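Local coordinates for protein serine repeat antigen 5 (Plasmodium falciparum, PDB 6X42) that is a papain-family cysteine protease homologue of the malaria parasite, a pseudo-zymogen that probably lacks the family's usual proteolytic activity, at residues 159-165 and 272-278; 179-184 and 223-227. All blocks are in the same frame, centred on the assembly; numbering follows the deposited sequence. Where two conformers were deposited one is given.

Both contacts involve the mixed sheet of this papain-family chain, their centres about 13 Å apart. Contact 1 pairs strand 160-164 with the late strand 273-280, closing a long loop of the chain. Contact 2 is nested inside that loop: helix 172-186, which follows strand 160-164, lies across strand 219-230. Strand 189-193 bridges the two, pairing with both 219-230 and 273-280. The same helix also lies against the strand of contact 1, where V274 CG1 is 3.7 Å from I179 CD1 and I276 packs on E182. Segments more than a hundred residues apart thus share one helix-covered sheet.

Contact 1 of 2, residues 159-165 and 272-278; sequences GYTAYES and HSVVIFN
T161 and I276 bond to each other twice through their backbones, as do Y163 and V274, which makes these the hydrogen-bonded pairs of an antiparallel ladder. One more bond continues it at each end: N278 N to G159 O (2.9 Å), and S165 N to H272 O (2.9 Å). At the non-hydrogen-bonded positions, CA-H groups also approach carbonyls that already accept an N-H: A162 CA is 3.2 Å from V274 O.

The polar side-chain link is at the N278 end. T161 OG1, set beside its own backbone N (chi1 -56°), receives N278 ND2 at 3.1 Å; the bond is nearly straight (172°), with the hydroxyl in the amide plane. A water takes a further bond from ND2 and one from G159 N; these two partners of ND2 would restrain the turn of the amide.

Apolar contacts are made on both faces. On one, Y163 CB meets V274 CG2 at 4.0 Å and T161 CB lies by I276 CG1, under helix 172-186. On the other, Y160 CB touches V275 CG1 (4.0 Å) and comes to the edge of the F277 ring, while Y160 and F277 both reach helix 99-109.

With helices on both faces, this ladder is consistent with the papain fold, in which a beta-rich domain meets a helical one; here F277 N also bonds to H61 NE2 on helix 53-68, and their rings meet.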
ATOM      1  N   GLY A 159       5.294 -10.510 -11.581  1.00 20.14           N
ATOM      2  CA  GLY A 159       4.062 -10.392 -10.836  1.00 19.07           C
ATOM      3  C   GLY A 159       3.897  -9.043 -10.168  1.00 17.44           C
ATOM      4  O   GLY A 159       2.779  -8.678  -9.779  1.00 17.85           O
ATOM      5  N   TYR A 160       4.993  -8.313 -10.018  1.00 17.13           N
ATOM      6  CA  TYR A 160       4.998  -6.969  -9.465  1.00 16.68           C
ATOM      7  C   TYR A 160       5.911  -6.132 -10.337  1.00 16.56           C
ATOM      8  O   TYR A 160       6.784  -6.656 -11.039  1.00 18.31           O
ATOM      9  CB  TYR A 160       5.513  -6.957  -8.005  1.00 16.30           C
ATOM     10  CG  TYR A 160       6.993  -7.273  -7.855  1.00 15.92           C
ATOM     11  CD1 TYR A 160       7.933  -6.256  -7.840  1.00 16.92           C
ATOM     12  CD2 TYR A 160       7.445  -8.587  -7.725  1.00 15.95           C
ATOM     13  CE1 TYR A 160       9.287  -6.534  -7.719  1.00 17.88           C
ATOM     14  CE2 TYR A 160       8.809  -8.869  -7.606  1.00 16.90           C
ATOM     15  CZ  TYR A 160       9.718  -7.832  -7.584  1.00 18.21           C
ATOM     16  OH  TYR A 160      11.070  -8.076  -7.464  1.00 19.64           O
ATOM     17  N   THR A 161       5.729  -4.815 -10.240  1.00 15.28           N
ATOM     18  CA  THR A 161       6.631  -3.847 -10.841  1.00 15.42           C
ATOM     19  C   THR A 161       6.974  -2.822  -9.772  1.00 15.13           C
ATOM     20  O   THR A 161       6.078  -2.352  -9.069  1.00 15.88           O
ATOM     21  CB  THR A 161       5.960  -3.170 -12.036  1.00 18.10           C
ATOM     22  OG1 THR A 161       5.529  -4.176 -12.971  1.00 21.09           O
ATOM     23  CG2 THR A 161       6.928  -2.228 -12.717  1.00 20.91           C
ATOM     24  N   ALA A 162       8.257  -2.515  -9.625  1.00 15.27           N
ATOM     25  CA  ALA A 162       8.737  -1.588  -8.611  1.00 14.87           C
ATOM     26  C   ALA A 162       9.498  -0.441  -9.256  1.00 15.93           C
ATOM     27  O   ALA A 162      10.227  -0.646 -10.226  1.00 18.37           O
ATOM     28  CB  ALA A 162       9.653  -2.281  -7.595  1.00 15.87           C
ATOM     29  N   TYR A 163       9.328   0.766  -8.719  1.00 14.73           N
ATOM     30  CA  TYR A 163      10.015   1.969  -9.170  1.00 15.67           C
ATOM     31  C   TYR A 163      10.634   2.656  -7.958  1.00 15.15           C
ATOM     32  O   TYR A 163       9.994   2.759  -6.908  1.00 16.32           O
ATOM     33  CB  TYR A 163       9.028   2.938  -9.828  1.00 16.81           C
ATOM     34  CG  TYR A 163       8.240   2.374 -10.985  1.00 19.32           C
ATOM     35  CD1 TYR A 163       7.010   1.783 -10.783  1.00 21.48           C
ATOM     36  CD2 TYR A 163       8.725   2.446 -12.279  1.00 23.36           C
ATOM     37  CE1 TYR A 163       6.272   1.264 -11.819  1.00 24.94           C
ATOM     38  CE2 TYR A 163       7.992   1.924 -13.341  1.00 25.45           C
ATOM     39  CZ  TYR A 163       6.756   1.334 -13.092  1.00 26.22           C
ATOM     40  OH  TYR A 163       5.993   0.820 -14.129  1.00 31.21           O
ATOM     41  N   GLU A 164      11.861   3.149  -8.107  1.00 14.03           N
ATOM     42  CA  GLU A 164      12.591   3.802  -7.020  1.00 15.27           C
ATOM     43  C   GLU A 164      12.771   5.280  -7.323  1.00 15.32           C
ATOM     44  O   GLU A 164      13.206   5.636  -8.420  1.00 16.44           O
ATOM     45  CB  GLU A 164      13.965   3.178  -6.811  1.00 16.75           C
ATOM     46  CG  GLU A 164      13.893   1.741  -6.361  1.00 18.07           C
ATOM     47  CD  GLU A 164      13.676   0.774  -7.493  1.00 17.89           C
ATOM     48  OE1 GLU A 164      14.383   0.924  -8.513  1.00 19.41           O
ATOM     49  OE2 GLU A 164      12.829  -0.149  -7.357  1.00 17.10           O
ATOM     50  N   SER A 165      12.474   6.139  -6.347  1.00 14.79           N
ATOM     51  CA  SER A 165      12.636   7.566  -6.588  1.00 15.37           C
ATOM     52  C   SER A 165      14.090   7.938  -6.891  1.00 16.86           C
ATOM     53  O   SER A 165      14.347   8.872  -7.657  1.00 18.66           O
ATOM     54  CB  SER A 165      12.097   8.348  -5.395  1.00 16.47           C
ATOM     55  OG  SER A 165      12.810   8.042  -4.214  1.00 15.22           O
ATOM     56  N   HIS A 272      10.532   6.389  -0.959  1.00 12.24           N
ATOM     57  CA  HIS A 272      11.692   5.655  -1.445  1.00 12.41           C
ATOM     58  C   HIS A 272      11.388   4.926  -2.745  1.00 12.44           C
ATOM     59  O   HIS A 272      12.196   4.930  -3.689  1.00 13.02           O
ATOM     60  CB  HIS A 272      12.140   4.670  -0.359  1.00 12.79           C
ATOM     61  CG  HIS A 272      13.292   3.824  -0.776  1.00 13.22           C
ATOM     62  ND1 HIS A 272      13.131   2.653  -1.489  1.00 14.03           N
ATOM     63  CD2 HIS A 272      14.624   4.010  -0.634  1.00 14.02           C
ATOM     64  CE1 HIS A 272      14.325   2.159  -1.770  1.00 14.46           C
ATOM     65  NE2 HIS A 272      15.246   2.956  -1.250  1.00 15.04           N
ATOM     66  N   SER A 273      10.247   4.261  -2.796  1.00 12.26           N
ATOM     67  CA  SER A 273       9.912   3.376  -3.889  1.00 12.82           C
ATOM     68  C   SER A 273       8.427   3.086  -3.828  1.00 12.03           C
ATOM     69  O   SER A 273       7.778   3.259  -2.790  1.00 12.43           O
ATOM     70  CB  SER A 273      10.745   2.095  -3.826  1.00 13.37           C
ATOM     71  OG  SER A 273      10.718   1.502  -2.547  1.00 13.73           O
ATOM     72  N   VAL A 274       7.905   2.622  -4.959  1.00 12.52           N
ATOM     73  CA  VAL A 274       6.537   2.143  -5.046  1.00 12.96           C
ATOM     74  C   VAL A 274       6.518   0.780  -5.715  1.00 13.07           C
ATOM     75  O   VAL A 274       7.376   0.465  -6.547  1.00 14.00           O
ATOM     76  CB  VAL A 274       5.614   3.138  -5.779  1.00 12.76           C
ATOM     77  CG1 VAL A 274       5.492   4.471  -5.031  1.00 13.37           C
ATOM     78  CG2 VAL A 274       6.052   3.401  -7.189  1.00 14.97           C
ATOM     79  N   VAL A 275       5.489   0.002  -5.389  1.00 13.02           N
ATOM     80  CA  VAL A 275       5.257  -1.320  -5.953  1.00 13.33           C
ATOM     81  C   VAL A 275       3.802  -1.423  -6.383  1.00 13.39           C
ATOM     82  O   VAL A 275       2.891  -0.996  -5.659  1.00 13.29           O
ATOM     83  CB  VAL A 275       5.613  -2.447  -4.959  1.00 13.22           C
ATOM     84  CG1 VAL A 275       5.366  -3.818  -5.558  1.00 14.58           C
ATOM     85  CG2 VAL A 275       7.041  -2.329  -4.504  1.00 15.64           C
ATOM     86  N   ILE A 276       3.587  -2.010  -7.556  1.00 13.75           N
ATOM     87  CA  ILE A 276       2.260  -2.358  -8.049  1.00 15.26           C
ATOM     88  C   ILE A 276       2.214  -3.855  -8.332  1.00 14.29           C
ATOM     89  O   ILE A 276       3.223  -4.471  -8.691  1.00 16.05           O
ATOM     90  CB  ILE A 276       1.812  -1.558  -9.285  1.00 21.80           C
ATOM     91  CG1 ILE A 276       2.694  -1.834 -10.477  1.00 25.43           C
ATOM     92  CG2 ILE A 276       1.826  -0.073  -8.977  1.00 23.51           C
ATOM     93  CD1 ILE A 276       2.139  -1.270 -11.771  1.00 27.56           C
ATOM     94  N   PHE A 277       1.043  -4.446  -8.095  1.00 14.59           N
ATOM     95  CA  PHE A 277       0.804  -5.848  -8.391  1.00 14.50           C
ATOM     96  C   PHE A 277       0.122  -5.979  -9.742  1.00 16.01           C
ATOM     97  O   PHE A 277      -0.812  -5.225 -10.052  1.00 17.42           O
ATOM     98  CB  PHE A 277      -0.058  -6.477  -7.313  1.00 15.29           C
ATOM     99  CG  PHE A 277       0.629  -6.659  -5.970  1.00 14.13           C
ATOM    100  CD1 PHE A 277       2.012  -6.657  -5.831  1.00 15.36           C
ATOM    101  CD2 PHE A 277      -0.140  -6.877  -4.830  1.00 15.23           C
ATOM    102  CE1 PHE A 277       2.594  -6.854  -4.584  1.00 15.58           C
ATOM    103  CE2 PHE A 277       0.454  -7.083  -3.583  1.00 14.93           C
ATOM    104  CZ  PHE A 277       1.808  -7.083  -3.471  1.00 15.74           C
ATOM    105  N   ASN A 278       0.574  -6.947 -10.529  1.00 17.18           N
ATOM    106  CA  ASN A 278       0.028  -7.210 -11.859  1.00 18.26           C
ATOM    107  C   ASN A 278      -0.833  -8.465 -11.767  1.00 19.44           C
ATOM    108  O   ASN A 278      -0.314  -9.581 -11.722  1.00 21.60           O
ATOM    109  CB  ASN A 278       1.180  -7.369 -12.831  1.00 19.30           C
ATOM    110  CG  ASN A 278       2.094  -6.160 -12.847  1.00 20.17           C
ATOM    111  OD1 ASN A 278       1.629  -5.025 -12.901  1.00 21.39           O
ATOM    112  ND2 ASN A 278       3.392  -6.395 -12.775  1.00 20.95           N
TER
HETATM  113  O   HOH W   1       4.121  -9.238 -13.795  1.00 26.91           O

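Contact 2 of 2, residues 179-184 and 223-227; sequences IKTEVM and IVGYG
Y226 lays its ring along the helix, where K180 runs over one face. K180 CG stands 3.7 Å from the ring centroid and only 12° off the normal, a CH-pi contact over the centre. Beyond CG the lysine chain is extended, which carries CE out over the CD2 side of the ring (CE to CD2 3.7 Å). A chi1 of 47°, with CG between backbone N and carbonyl carbon, turns the tyrosine ring in under the lysine chain. K180 NZ bonds to the carbonyl of K26 and the Y226 hydroxyl to that of N25, so both polar tips finish on the loop that holds the disulfide C24-C29.

V183 sits one turn along the helix from I179 and fills the angle between tyrosine and strand. Its CG1, anti to the backbone N, lies 3.6 Å from V224 O and 4.1 Å from Y226 CE1. Here the strand is irregular: V224 and G225 both face I241 of the neighbouring strand 236-243, a classic beta bulge. The N-to-C directions of the two segments differ by 118°, their axes coming to 8.3 Å at the closest, the helix covering the sheet much as in the sheet domain of other papain-family proteins.

The other V183 methyl turns to I223: CG2 is 3.7 Å from I223 O and close to I223 CG2. That same I223 methyl also meets I179 CG2 at 4.0 Å, so I223 CG2 packs against two methyls from successive turns, each side chain crossing it at about a right angle. I223 CD1 reaches I179 CG2 as well, at 4.1 Å. V189 and W240 touch both isoleucines.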
ATOM      1  N   ILE A 179       2.787   7.059 -10.664  1.00 15.25           N
ATOM      2  CA  ILE A 179       2.019   6.806  -9.453  1.00 15.16           C
ATOM      3  C   ILE A 179       0.577   7.276  -9.622  1.00 14.64           C
ATOM      4  O   ILE A 179      -0.369   6.558  -9.271  1.00 15.85           O
ATOM      5  CB  ILE A 179       2.707   7.450  -8.237  1.00 15.21           C
ATOM      6  CG1 ILE A 179       4.063   6.775  -7.984  1.00 15.41           C
ATOM      7  CG2 ILE A 179       1.790   7.403  -7.024  1.00 15.44           C
ATOM      8  CD1 ILE A 179       4.965   7.551  -7.087  1.00 16.56           C
ATOM      9  N   LYS A 180       0.377   8.483 -10.174  1.00 15.48           N
ATOM     10  CA  LYS A 180      -0.984   8.975 -10.345  1.00 15.55           C
ATOM     11  C   LYS A 180      -1.808   8.018 -11.204  1.00 15.93           C
ATOM     12  O   LYS A 180      -2.963   7.706 -10.881  1.00 16.50           O
ATOM     13  CB  LYS A 180      -0.991  10.370 -10.971  1.00 16.90           C
ATOM     14  CG  LYS A 180      -0.523  11.495 -10.065  1.00 16.98           C
ATOM     15  CD  LYS A 180      -0.682  12.834 -10.766  1.00 19.02           C
ATOM     16  CE  LYS A 180      -0.492  14.014  -9.830  1.00 20.71           C
ATOM     17  NZ  LYS A 180      -0.807  15.309 -10.533  1.00 23.77           N
ATOM     18  N   THR A 181      -1.231   7.549 -12.317  1.00 16.18           N
ATOM     19  CA  THR A 181      -1.941   6.618 -13.191  1.00 17.66           C
ATOM     20  C   THR A 181      -2.356   5.344 -12.459  1.00 16.18           C
ATOM     21  O   THR A 181      -3.486   4.864 -12.617  1.00 16.72           O
ATOM     22  CB  THR A 181      -1.064   6.274 -14.392  1.00 21.21           C
ATOM     23  OG1 THR A 181      -0.794   7.476 -15.127  1.00 24.38           O
ATOM     24  CG2 THR A 181      -1.779   5.293 -15.315  1.00 23.37           C
ATOM     25  N   GLU A 182      -1.457   4.790 -11.639  1.00 15.99           N
ATOM     26  CA  GLU A 182      -1.764   3.560 -10.912  1.00 15.75           C
ATOM     27  C   GLU A 182      -2.790   3.796  -9.811  1.00 15.65           C
ATOM     28  O   GLU A 182      -3.657   2.949  -9.574  1.00 16.73           O
ATOM     29  CB  GLU A 182      -0.485   2.939 -10.369  1.00 16.29           C
ATOM     30  CG  GLU A 182       0.517   2.563 -11.447  1.00 19.14           C
ATOM     31  CD  GLU A 182       0.018   1.496 -12.388  1.00 22.91           C
ATOM     32  OE1 GLU A 182      -0.886   0.724 -12.007  1.00 23.59           O
ATOM     33  OE2 GLU A 182       0.546   1.426 -13.512  1.00 27.82           O
ATOM     34  N   VAL A 183      -2.711   4.935  -9.120  1.00 14.48           N
ATOM     35  CA  VAL A 183      -3.732   5.262  -8.127  1.00 15.11           C
ATOM     36  C   VAL A 183      -5.099   5.368  -8.795  1.00 15.25           C
ATOM     37  O   VAL A 183      -6.095   4.839  -8.290  1.00 16.14           O
ATOM     38  CB  VAL A 183      -3.345   6.541  -7.361  1.00 14.99           C
ATOM     39  CG1 VAL A 183      -4.496   7.030  -6.476  1.00 16.30           C
ATOM     40  CG2 VAL A 183      -2.096   6.308  -6.520  1.00 15.79           C
ATOM     41  N   MET A 184      -5.158   6.020  -9.955  1.00 16.56           N
ATOM     42  CA  MET A 184      -6.424   6.126 -10.676  0.66 18.58           C
ATOM     43  C   MET A 184      -6.951   4.757 -11.088  1.00 17.70           C
ATOM     44  O   MET A 184      -8.140   4.468 -10.933  1.00 20.33           O
ATOM     45  CB  MET A 184      -6.236   6.997 -11.916  0.66 20.90           C
ATOM     46  CG  MET A 184      -6.039   8.454 -11.562  0.66 23.19           C
ATOM     47  SD  MET A 184      -5.858   9.541 -12.974  0.66 27.20           S
ATOM     48  CE  MET A 184      -7.337   9.128 -13.904  0.66 27.10           C
ATOM     49  N   ILE A 223       0.048   4.920  -1.147  1.00 11.57           N
ATOM     50  CA  ILE A 223      -0.399   6.187  -1.717  1.00 11.51           C
ATOM     51  C   ILE A 223      -1.781   5.953  -2.296  1.00 12.56           C
ATOM     52  O   ILE A 223      -1.985   5.012  -3.075  1.00 13.05           O
ATOM     53  CB  ILE A 223       0.586   6.728  -2.760  1.00 12.05           C
ATOM     54  CG1 ILE A 223       1.927   7.060  -2.111  1.00 12.39           C
ATOM     55  CG2 ILE A 223      -0.008   7.958  -3.443  1.00 12.89           C
ATOM     56  CD1 ILE A 223       3.033   7.362  -3.115  1.00 12.92           C
ATOM     57  N   VAL A 224      -2.740   6.773  -1.869  1.00 12.78           N
ATOM     58  CA  VAL A 224      -4.151   6.575  -2.187  1.00 13.71           C
ATOM     59  C   VAL A 224      -4.791   7.758  -2.881  1.00 14.07           C
ATOM     60  O   VAL A 224      -5.964   7.668  -3.261  1.00 14.77           O
ATOM     61  CB  VAL A 224      -4.960   6.165  -0.937  1.00 13.37           C
ATOM     62  CG1 VAL A 224      -4.337   4.942  -0.292  1.00 14.58           C
ATOM     63  CG2 VAL A 224      -5.091   7.310   0.070  1.00 15.05           C
ATOM     64  N   GLY A 225      -4.081   8.861  -3.025  1.00 13.44           N
ATOM     65  CA  GLY A 225      -4.633  10.051  -3.641  1.00 14.39           C
ATOM     66  C   GLY A 225      -3.569  11.125  -3.670  1.00 13.59           C
ATOM     67  O   GLY A 225      -2.397  10.881  -3.348  1.00 13.50           O
ATOM     68  N   TYR A 226      -3.991  12.321  -4.070  1.00 14.76           N
ATOM     69  CA  TYR A 226      -3.058  13.411  -4.330  1.00 14.15           C
ATOM     70  C   TYR A 226      -3.855  14.674  -4.640  1.00 14.91           C
ATOM     71  O   TYR A 226      -5.049  14.629  -4.961  1.00 16.18           O
ATOM     72  CB  TYR A 226      -2.111  13.104  -5.499  1.00 14.29           C
ATOM     73  CG  TYR A 226      -2.813  12.553  -6.716  1.00 14.40           C
ATOM     74  CD1 TYR A 226      -2.870  11.181  -6.935  1.00 14.84           C
ATOM     75  CD2 TYR A 226      -3.420  13.397  -7.646  1.00 15.90           C
ATOM     76  CE1 TYR A 226      -3.512  10.663  -8.037  1.00 16.20           C
ATOM     77  CE2 TYR A 226      -4.041  12.887  -8.753  1.00 17.18           C
ATOM     78  CZ  TYR A 226      -4.092  11.512  -8.933  1.00 17.41           C
ATOM     79  OH  TYR A 226      -4.730  10.950 -10.008  1.00 19.29           O
ATOM     80  N   GLY A 227      -3.167  15.807  -4.567  1.00 15.35           N
ATOM     81  CA  GLY A 227      -3.801  17.067  -4.906  1.00 16.54           C
ATOM     82  C   GLY A 227      -2.780  18.177  -4.908  1.00 16.50           C
ATOM     83  O   GLY A 227      -1.599  17.973  -4.631  1.00 16.28           O
TER